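Long-range contacts in hypothetical protein (Pyrococcus furiosus, PDB 2FZF), which is of unknown function but belongs to the rubrerythrin family of the ferritin clan, whose members typically hold a di-iron centre within a four-helix bundle: residues A[125-130]-A[138-143]; A[89-94]-A[114-119]; A[11-16]-A[121-126]. One frame throughout, in Å; residues are numbered along the deposited sequence.

Contact 1 (A[125-130]-A[138-143]); sequences LKLEEM and RLMRYL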
loop_
_atom_site.group_PDB
_atom_site.type_symbol
_atom_site.label_atom_id
_atom_site.label_comp_id
_atom_site.label_asym_id
_atom_site.label_seq_id
_atom_site.Cartn_x
_atom_site.Cartn_y
_atom_site.Cartn_z
ATOM N N LEU A 125 -6.439 11.162 -9.417
ATOM C CA LEU A 125 -7.661 11.555 -8.716
ATOM C C LEU A 125 -8.324 12.654 -9.522
ATOM O O LEU A 125 -9.545 12.676 -9.678
ATOM C CB LEU A 125 -7.327 12.095 -7.328
ATOM C CG LEU A 125 -7.549 11.109 -6.182
ATOM C CD1 LEU A 125 -7.083 11.718 -4.861
ATOM C CD2 LEU A 125 -9.027 10.743 -6.136
ATOM N N LYS A 126 -7.501 13.570 -10.029
ATOM C CA LYS A 126 -7.996 14.674 -10.829
ATOM C C LYS A 126 -8.421 14.166 -12.198
ATOM O O LYS A 126 -9.529 14.448 -12.656
ATOM C CB LYS A 126 -6.932 15.767 -10.988
ATOM C CG LYS A 126 -7.323 16.866 -12.002
ATOM C CD LYS A 126 -8.725 17.473 -11.737
ATOM C CE LYS A 126 -9.237 18.297 -12.930
ATOM N NZ LYS A 126 -8.324 19.424 -13.301
ATOM N N LEU A 127 -7.539 13.411 -12.844
ATOM C CA LEU A 127 -7.818 12.863 -14.165
ATOM C C LEU A 127 -9.129 12.099 -14.114
ATOM O O LEU A 127 -9.849 12.000 -15.110
ATOM C CB LEU A 127 -6.683 11.935 -14.599
ATOM C CG LEU A 127 -6.101 12.158 -15.997
ATOM C CD1 LEU A 127 -5.614 13.589 -16.127
ATOM C CD2 LEU A 127 -4.959 11.191 -16.240
ATOM N N GLU A 128 -9.440 11.560 -12.941
ATOM C CA GLU A 128 -10.676 10.815 -12.765
ATOM C C GLU A 128 -11.884 11.704 -12.979
ATOM O O GLU A 128 -12.874 11.297 -13.592
ATOM C CB GLU A 128 -10.758 10.228 -11.365
ATOM C CG GLU A 128 -12.149 9.728 -11.045
ATOM C CD GLU A 128 -12.249 9.144 -9.669
ATOM O OE1 GLU A 128 -11.821 9.819 -8.705
ATOM O OE2 GLU A 128 -12.760 8.012 -9.553
ATOM N N GLU A 129 -11.802 12.917 -12.443
ATOM C CA GLU A 129 -12.884 13.875 -12.562
ATOM C C GLU A 129 -12.830 14.604 -13.898
ATOM O O GLU A 129 -13.873 14.975 -14.437
ATOM C CB GLU A 129 -12.818 14.883 -11.415
ATOM C CG GLU A 129 -12.777 14.255 -10.013
ATOM C CD GLU A 129 -13.980 13.360 -9.697
ATOM O OE1 GLU A 129 -14.089 12.912 -8.529
ATOM O OE2 GLU A 129 -14.809 13.098 -10.603
ATOM N N MET A 130 -11.617 14.794 -14.426
ATOM C CA MET A 130 -11.391 15.489 -15.699
ATOM C C MET A 130 -11.730 14.583 -16.901
ATOM O O MET A 130 -11.371 14.883 -18.040
ATOM C CB MET A 130 -9.924 16.006 -15.752
ATOM C CG MET A 130 -9.615 17.111 -16.796
ATOM S SD MET A 130 -8.288 18.315 -16.397
ATOM C CE MET A 130 -9.236 19.674 -15.768
ATOM N N ARG A 138 -13.198 4.676 -13.455
ATOM C CA ARG A 138 -12.944 3.567 -12.557
ATOM C C ARG A 138 -11.472 3.170 -12.687
ATOM O O ARG A 138 -10.839 2.778 -11.706
ATOM C CB ARG A 138 -13.873 2.415 -12.916
ATOM C CG ARG A 138 -14.357 1.607 -11.727
ATOM C CD ARG A 138 -15.686 0.932 -12.059
ATOM N NE ARG A 138 -16.811 1.856 -11.945
ATOM C CZ ARG A 138 -17.983 1.694 -12.550
ATOM N NH1 ARG A 138 -18.194 0.637 -13.330
ATOM N NH2 ARG A 138 -18.952 2.586 -12.363
ATOM N N LEU A 139 -10.931 3.286 -13.898
ATOM C CA LEU A 139 -9.525 2.983 -14.141
ATOM C C LEU A 139 -8.658 4.007 -13.416
ATOM O O LEU A 139 -7.614 3.674 -12.854
ATOM C CB LEU A 139 -9.212 3.043 -15.642
ATOM C CG LEU A 139 -9.276 1.753 -16.458
ATOM C CD1 LEU A 139 -8.169 0.823 -15.987
ATOM C CD2 LEU A 139 -10.646 1.097 -16.309
ATOM N N MET A 140 -9.094 5.260 -13.439
ATOM C CA MET A 140 -8.357 6.340 -12.791
ATOM C C MET A 140 -8.338 6.133 -11.290
ATOM O O MET A 140 -7.292 6.250 -10.657
ATOM C CB MET A 140 -8.991 7.682 -13.133
ATOM C CG MET A 140 -8.106 8.565 -13.980
ATOM S SD MET A 140 -7.581 7.755 -15.487
ATOM C CE MET A 140 -5.829 7.904 -15.371
ATOM N N ARG A 141 -9.505 5.813 -10.740
ATOM C CA ARG A 141 -9.682 5.558 -9.315
ATOM C C ARG A 141 -8.803 4.368 -8.896
ATOM O O ARG A 141 -8.106 4.424 -7.883
ATOM C CB ARG A 141 -11.163 5.256 -9.046
ATOM C CG ARG A 141 -11.569 5.195 -7.578
ATOM C CD ARG A 141 -11.512 6.566 -6.926
ATOM N NE ARG A 141 -12.018 6.565 -5.556
ATOM C CZ ARG A 141 -12.376 7.663 -4.892
ATOM N NH1 ARG A 141 -12.826 7.576 -3.649
ATOM N NH2 ARG A 141 -12.297 8.854 -5.471
ATOM N N TYR A 142 -8.838 3.295 -9.684
ATOM C CA TYR A 142 -8.037 2.102 -9.407
ATOM C C TYR A 142 -6.547 2.446 -9.390
ATOM O O TYR A 142 -5.813 2.018 -8.500
ATOM C CB TYR A 142 -8.317 1.030 -10.473
ATOM C CG TYR A 142 -7.385 -0.166 -10.425
ATOM C CD1 TYR A 142 -6.191 -0.179 -11.155
ATOM C CD2 TYR A 142 -7.676 -1.270 -9.618
ATOM C CE1 TYR A 142 -5.309 -1.257 -11.079
ATOM C CE2 TYR A 142 -6.803 -2.353 -9.532
ATOM C CZ TYR A 142 -5.620 -2.342 -10.263
ATOM O OH TYR A 142 -4.747 -3.403 -10.164
ATOM N N LEU A 143 -6.121 3.221 -10.388
ATOM C CA LEU A 143 -4.736 3.646 -10.507
ATOM C C LEU A 143 -4.343 4.539 -9.309
ATOM O O LEU A 143 -3.286 4.339 -8.692
ATOM C CB LEU A 143 -4.529 4.381 -11.844
ATOM C CG LEU A 143 -4.532 3.538 -13.131
ATOM C CD1 LEU A 143 -4.649 4.435 -14.358
ATOM C CD2 LEU A 143 -3.268 2.706 -13.201
#
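Met-140 points toward helix 103-129 and lies against the turn that carries Leu-127 and Glu-128. Its CB meets Glu-128 CB at 3.6 Å, and its CG packs on the backbone N of the same glutamate. Bends at chi2 and chi3 carry the thioether end on to Leu-127, where Met-140 CE touches CD2 at 3.5 Å. This side of the contact faces the protein core: Leu-24 and Leu-25 of helix 21-44 cover Leu-127, and Leu-69 of helix 63-76 meets Met-140. Arg-141 follows on the more exposed side, where it also packs on Glu-159 of the second subunit. With its CG anti to the backbone N (chi1 -170°) and the chain bent at chi2, it passes across the Glu-128 carboxylate. OE2 of Glu-128 sits beside CB and CD of Arg-141, while OE1 approaches the guanidinium at its edge and takes a weak salt-bridge hydrogen bond from NH2 at 3.4 Å. The two flat groups are turned 40° apart, and this one pair carries the bridge. Leu-125 CD2 flanks the same NH2 at 3.8 Å. The short helical segments run antiparallel at 171°, their axes 8.2 Å apart, the arrangement of a helical hairpin in a ferritin-like four-helix bundle.

Contact 2 (A[89-94]-A[114-119]); sequences IGPELQ and MKAEEI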
loop_
_atom_site.group_PDB
_atom_site.type_symbol
_atom_site.label_atom_id
_atom_site.label_comp_id
_atom_site.label_asym_id
_atom_site.label_seq_id
_atom_site.Cartn_x
_atom_site.Cartn_y
_atom_site.Cartn_z
ATOM N N ILE A 89 4.212 17.031 -14.627
ATOM C CA ILE A 89 3.775 17.312 -13.267
ATOM C C ILE A 89 4.495 16.417 -12.271
ATOM O O ILE A 89 4.701 15.229 -12.524
ATOM C CB ILE A 89 2.258 17.072 -13.098
ATOM C CG1 ILE A 89 1.463 18.022 -13.998
ATOM C CG2 ILE A 89 1.864 17.261 -11.649
ATOM C CD1 ILE A 89 1.669 19.488 -13.686
ATOM N N GLY A 90 4.880 16.994 -11.141
ATOM C CA GLY A 90 5.541 16.225 -10.102
ATOM C C GLY A 90 6.968 15.834 -10.406
ATOM O O GLY A 90 7.446 16.047 -11.509
ATOM N N PRO A 91 7.674 15.236 -9.435
ATOM C CA PRO A 91 9.067 14.834 -9.660
ATOM C C PRO A 91 9.265 13.747 -10.711
ATOM O O PRO A 91 8.511 12.779 -10.786
ATOM C CB PRO A 91 9.535 14.409 -8.263
ATOM C CG PRO A 91 8.295 13.886 -7.630
ATOM C CD PRO A 91 7.232 14.875 -8.072
ATOM N N GLU A 92 10.289 13.923 -11.531
ATOM C CA GLU A 92 10.583 12.958 -12.570
ATOM C C GLU A 92 11.744 12.077 -12.125
ATOM O O GLU A 92 12.907 12.496 -12.117
ATOM C CB GLU A 92 10.908 13.682 -13.875
ATOM C CG GLU A 92 11.500 12.806 -14.953
ATOM C CD GLU A 92 11.580 13.515 -16.286
ATOM O OE1 GLU A 92 10.524 13.679 -16.942
ATOM O OE2 GLU A 92 12.700 13.922 -16.672
ATOM N N LEU A 93 11.403 10.850 -11.740
ATOM C CA LEU A 93 12.370 9.868 -11.266
ATOM C C LEU A 93 13.296 9.365 -12.371
ATOM O O LEU A 93 12.842 8.849 -13.395
ATOM C CB LEU A 93 11.630 8.682 -10.637
ATOM C CG LEU A 93 10.767 8.966 -9.406
ATOM C CD1 LEU A 93 9.953 7.729 -9.049
ATOM C CD2 LEU A 93 11.658 9.378 -8.250
ATOM N N GLN A 94 14.598 9.524 -12.161
ATOM C CA GLN A 94 15.583 9.061 -13.133
ATOM C C GLN A 94 16.089 7.701 -12.661
ATOM O O GLN A 94 16.093 7.424 -11.461
ATOM C CB GLN A 94 16.744 10.060 -13.233
ATOM C CG GLN A 94 16.759 10.904 -14.517
ATOM C CD GLN A 94 15.432 11.594 -14.804
ATOM O OE1 GLN A 94 14.870 12.274 -13.942
ATOM N NE2 GLN A 94 14.934 11.431 -16.027
ATOM N N MET A 114 8.232 8.177 -2.638
ATOM C CA MET A 114 6.905 8.344 -2.066
ATOM C C MET A 114 6.349 9.687 -2.483
ATOM O O MET A 114 5.138 9.865 -2.571
ATOM C CB MET A 114 6.918 8.202 -0.528
ATOM C CG MET A 114 7.979 8.988 0.251
ATOM S SD MET A 114 7.741 8.893 2.089
ATOM C CE MET A 114 6.554 10.220 2.309
ATOM N N LYS A 115 7.246 10.624 -2.768
ATOM C CA LYS A 115 6.838 11.948 -3.202
ATOM C C LYS A 115 6.210 11.795 -4.576
ATOM O O LYS A 115 5.125 12.317 -4.850
ATOM C CB LYS A 115 8.051 12.860 -3.289
ATOM C CG LYS A 115 7.704 14.313 -3.522
ATOM C CD LYS A 115 7.080 14.916 -2.275
ATOM C CE LYS A 115 6.548 16.305 -2.537
ATOM N NZ LYS A 115 5.642 16.715 -1.436
ATOM N N ALA A 116 6.907 11.069 -5.440
ATOM C CA ALA A 116 6.409 10.822 -6.779
ATOM C C ALA A 116 5.091 10.038 -6.721
ATOM O O ALA A 116 4.204 10.269 -7.533
ATOM C CB ALA A 116 7.439 10.066 -7.588
ATOM N N GLU A 117 4.955 9.119 -5.767
ATOM C CA GLU A 117 3.724 8.351 -5.668
ATOM C C GLU A 117 2.612 9.253 -5.131
ATOM O O GLU A 117 1.424 9.081 -5.443
ATOM C CB GLU A 117 3.907 7.136 -4.757
ATOM C CG GLU A 117 5.007 6.157 -5.186
ATOM C CD GLU A 117 4.686 5.395 -6.458
ATOM O OE1 GLU A 117 4.867 5.948 -7.561
ATOM O OE2 GLU A 117 4.243 4.236 -6.363
ATOM N N GLU A 118 3.016 10.227 -4.325
ATOM C CA GLU A 118 2.098 11.186 -3.743
ATOM C C GLU A 118 1.478 11.981 -4.874
ATOM O O GLU A 118 0.256 12.005 -5.033
ATOM C CB GLU A 118 2.850 12.124 -2.798
ATOM C CG GLU A 118 1.985 13.174 -2.127
ATOM C CD GLU A 118 2.797 14.137 -1.269
ATOM O OE1 GLU A 118 3.677 14.838 -1.818
ATOM O OE2 GLU A 118 2.554 14.188 -0.043
ATOM N N ILE A 119 2.310 12.629 -5.680
ATOM C CA ILE A 119 1.753 13.410 -6.776
ATOM C C ILE A 119 1.004 12.554 -7.795
ATOM O O ILE A 119 0.053 13.032 -8.388
ATOM C CB ILE A 119 2.843 14.261 -7.508
ATOM C CG1 ILE A 119 3.222 15.479 -6.652
ATOM C CG2 ILE A 119 2.312 14.782 -8.840
ATOM C CD1 ILE A 119 4.178 15.158 -5.518
HETATM O O HOH W 1 5.469 11.963 -9.616
#
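Apolar packing of an irregular linker on the flank of a helix joins Ile-89, Pro-91 and Leu-93 to Ala-116 and Ile-119, near the protein surface. The linker belongs to the long connection from helix 63-76 to helix 103-129. Pro-91 is central: its ring is directed at the helix, with CG 3.7 Å from Ala-116 CA and CD 4.0 Å from Ile-119 CD1. Leu-93 reaches the same alanine from farther along the linker, CD1 lying 3.7 Å from Ala-116 CB, so the small methyl is shared by proline and leucine. At the other end, chi1 of Ile-119 (-75°) sets CG1 beside the backbone N and CG2 anti to it, where CG2 meets both Gly-90 CA and Ile-89 CG2, the two isoleucine side chains crossing at about a right angle. Gly-90 has a positive phi (73°), and a side chain there would point toward Ile-119 CG2 and probably collide with it. A water links the backbones, donating to Ala-116 O at 3.0 Å and weakly to Pro-91 O at 3.4 Å. Beside this patch, Lys-115 touches Pro-91 with its CG while its NZ donates a salt-bridged hydrogen bond to Glu-118 OE1 (2.7 Å), which accepts through its syn lone pair. The CB of Glu-117 points away from the linker; its carboxylate lies near those of Glu-62 and Glu-147, and its side chain touches His-150. The contact thus rests on apolar shape fit, with a glycine facing Ile-119; polar linkage between the segments is indirect, through water.

Contact 3 (A[11-16]-A[121-126]); sequences LPIEKM and AEFYLK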
loop_
_atom_site.group_PDB
_atom_site.type_symbol
_atom_site.label_atom_id
_atom_site.label_comp_id
_atom_site.label_asym_id
_atom_site.label_seq_id
_atom_site.Cartn_x
_atom_site.Cartn_y
_atom_site.Cartn_z
ATOM N N LEU A 11 6.048 20.465 -12.664
ATOM C CA LEU A 11 4.959 21.424 -12.492
ATOM C C LEU A 11 3.950 20.972 -11.430
ATOM O O LEU A 11 3.622 19.797 -11.328
ATOM C CB LEU A 11 4.240 21.636 -13.825
ATOM C CG LEU A 11 5.081 22.185 -14.985
ATOM C CD1 LEU A 11 4.222 22.303 -16.250
ATOM C CD2 LEU A 11 5.670 23.538 -14.591
ATOM N N PRO A 12 3.463 21.906 -10.601
ATOM C CA PRO A 12 2.493 21.570 -9.558
ATOM C C PRO A 12 1.198 21.015 -10.130
ATOM O O PRO A 12 0.753 21.430 -11.197
ATOM C CB PRO A 12 2.277 22.904 -8.851
ATOM C CG PRO A 12 2.500 23.893 -9.945
ATOM C CD PRO A 12 3.754 23.349 -10.582
ATOM N N ILE A 13 0.600 20.082 -9.396
ATOM C CA ILE A 13 -0.653 19.426 -9.776
ATOM C C ILE A 13 -1.687 20.471 -10.212
ATOM O O ILE A 13 -2.509 20.240 -11.111
ATOM C CB ILE A 13 -1.194 18.610 -8.566
ATOM C CG1 ILE A 13 -1.982 17.391 -9.043
ATOM C CG2 ILE A 13 -2.057 19.496 -7.681
ATOM C CD1 ILE A 13 -1.139 16.383 -9.778
ATOM N N GLU A 14 -1.622 21.628 -9.558
ATOM C CA GLU A 14 -2.526 22.743 -9.809
ATOM C C GLU A 14 -2.556 23.135 -11.276
ATOM O O GLU A 14 -3.619 23.404 -11.837
ATOM C CB GLU A 14 -2.109 23.950 -8.963
ATOM C CG GLU A 14 -3.185 25.026 -8.863
ATOM C CD GLU A 14 -4.401 24.579 -8.055
ATOM O OE1 GLU A 14 -4.761 23.380 -8.129
ATOM O OE2 GLU A 14 -5.001 25.436 -7.360
ATOM N N LYS A 15 -1.392 23.162 -11.908
ATOM C CA LYS A 15 -1.352 23.547 -13.306
ATOM C C LYS A 15 -1.542 22.391 -14.271
ATOM O O LYS A 15 -0.832 22.280 -15.265
ATOM C CB LYS A 15 -0.053 24.275 -13.614
ATOM C CG LYS A 15 1.160 23.407 -13.595
ATOM C CD LYS A 15 2.379 24.230 -13.966
ATOM C CE LYS A 15 2.217 24.931 -15.327
ATOM N NZ LYS A 15 2.022 24.003 -16.501
ATOM N N MET A 16 -2.510 21.530 -13.970
ATOM C CA MET A 16 -2.815 20.405 -14.839
ATOM C C MET A 16 -3.758 20.946 -15.905
ATOM O O MET A 16 -3.838 20.410 -17.011
ATOM C CB MET A 16 -3.511 19.279 -14.062
ATOM C CG MET A 16 -2.606 18.132 -13.594
ATOM S SD MET A 16 -3.518 16.832 -12.690
ATOM C CE MET A 16 -4.392 16.011 -14.006
ATOM N N ALA A 121 -0.911 9.614 -7.374
ATOM C CA ALA A 121 -2.255 9.251 -6.957
ATOM C C ALA A 121 -3.137 10.492 -7.021
ATOM O O ALA A 121 -4.281 10.422 -7.472
ATOM C CB ALA A 121 -2.239 8.686 -5.541
ATOM N N GLU A 122 -2.605 11.627 -6.574
ATOM C CA GLU A 122 -3.355 12.882 -6.591
ATOM C C GLU A 122 -3.664 13.297 -8.019
ATOM O O GLU A 122 -4.673 13.962 -8.285
ATOM C CB GLU A 122 -2.563 13.977 -5.883
ATOM C CG GLU A 122 -3.177 15.360 -5.976
ATOM C CD GLU A 122 -2.542 16.350 -4.997
ATOM O OE1 GLU A 122 -1.328 16.181 -4.689
ATOM O OE2 GLU A 122 -3.252 17.295 -4.548
ATOM N N PHE A 123 -2.784 12.886 -8.929
ATOM C CA PHE A 123 -2.910 13.152 -10.362
ATOM C C PHE A 123 -4.091 12.310 -10.904
ATOM O O PHE A 123 -5.032 12.848 -11.480
ATOM C CB PHE A 123 -1.575 12.787 -11.057
ATOM C CG PHE A 123 -1.522 13.100 -12.541
ATOM C CD1 PHE A 123 -2.068 12.223 -13.475
ATOM C CD2 PHE A 123 -0.899 14.257 -13.004
ATOM C CE1 PHE A 123 -1.983 12.485 -14.842
ATOM C CE2 PHE A 123 -0.809 14.527 -14.369
ATOM C CZ PHE A 123 -1.355 13.640 -15.289
ATOM N N TYR A 124 -4.051 11.000 -10.676
ATOM C CA TYR A 124 -5.104 10.120 -11.138
ATOM C C TYR A 124 -6.459 10.411 -10.514
ATOM O O TYR A 124 -7.498 9.943 -10.998
ATOM C CB TYR A 124 -4.727 8.680 -10.868
ATOM C CG TYR A 124 -3.579 8.206 -11.699
ATOM C CD1 TYR A 124 -3.587 8.363 -13.091
ATOM C CD2 TYR A 124 -2.502 7.550 -11.112
ATOM C CE1 TYR A 124 -2.552 7.869 -13.876
ATOM C CE2 TYR A 124 -1.465 7.058 -11.886
ATOM C CZ TYR A 124 -1.493 7.213 -13.268
ATOM O OH TYR A 124 -0.492 6.673 -14.033
ATOM N N LEU A 125 -6.439 11.162 -9.417
ATOM C CA LEU A 125 -7.661 11.555 -8.716
ATOM C C LEU A 125 -8.324 12.654 -9.522
ATOM O O LEU A 125 -9.545 12.676 -9.678
ATOM C CB LEU A 125 -7.327 12.095 -7.328
ATOM C CG LEU A 125 -7.549 11.109 -6.182
ATOM C CD1 LEU A 125 -7.083 11.718 -4.861
ATOM C CD2 LEU A 125 -9.027 10.743 -6.136
ATOM N N LYS A 126 -7.501 13.570 -10.029
ATOM C CA LYS A 126 -7.996 14.674 -10.829
ATOM C C LYS A 126 -8.421 14.166 -12.198
ATOM O O LYS A 126 -9.529 14.448 -12.656
ATOM C CB LYS A 126 -6.932 15.767 -10.988
ATOM C CG LYS A 126 -7.323 16.866 -12.002
ATOM C CD LYS A 126 -8.725 17.473 -11.737
ATOM C CE LYS A 126 -9.237 18.297 -12.930
ATOM N NZ LYS A 126 -8.324 19.424 -13.301
#
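The methyl of Met-16 sits almost centrally over one face of the Phe-123 ring, in a CH-pi contact with CE 4.0 Å from the ring centroid and 13° off the normal. The sulfur joins in obliquely as a Met-aromatic contact, SD lying 3.7 Å from Phe-123 CD2. With CG anti to the backbone N (chi1 -176°), the Phe-123 ring is turned so that its face meets Met-16 CE and its edge, near the plane, meets Ile-13 CD1. That methyl also rests 3.7 Å from Phe-123 CA, while Ile-13 CG1 meets Glu-122 CG at 3.9 Å and CG2 lies alongside the carboxylate end. Without CG1, CG2 and CD1, as with an alanine here, a gap would probably open between loop and helix over Glu-122 CG and Phe-123 CB. Lys-126 completes the surface with its aliphatic part: CG packs 3.7 Å from Met-16 CE as the two side chains slide past each other in opposite directions. Leu-24 and Met-27 of helix 21-44 touch Met-16 and Phe-123 respectively. The loop, with its short 3-10 turn at 13-14, precedes helix 21-44 and packs on helix 103-129, an N-terminal segment covering the flank of a ferritin-like bundle, with Met-16 reaching both helices.

Overall arrangement
All three contacts use helix 103-129: contact 2 near its middle, contact 3 farther on, and contact 1 at its C-terminal end. Contact 3 lies about 11 Å, centre to centre, from each of the others, whereas contacts 1 and 2 are about 17 Å apart and do not touch. Contacts 1 and 3 share Leu-125 and Lys-126, and Met-16 CE packs 3.4 Å from Leu-127 CD1; a probable hydrogen bond between Gly-90 N and Leu-11 O (3.1 Å) joins contacts 2 and 3. Contact 2 is nested in the chain loop closed by contact 3. Glu-117, on the helix segment of contact 2, groups with Glu-62, Glu-147 and His-150, consistent with a rubrerythrin-like di-iron site.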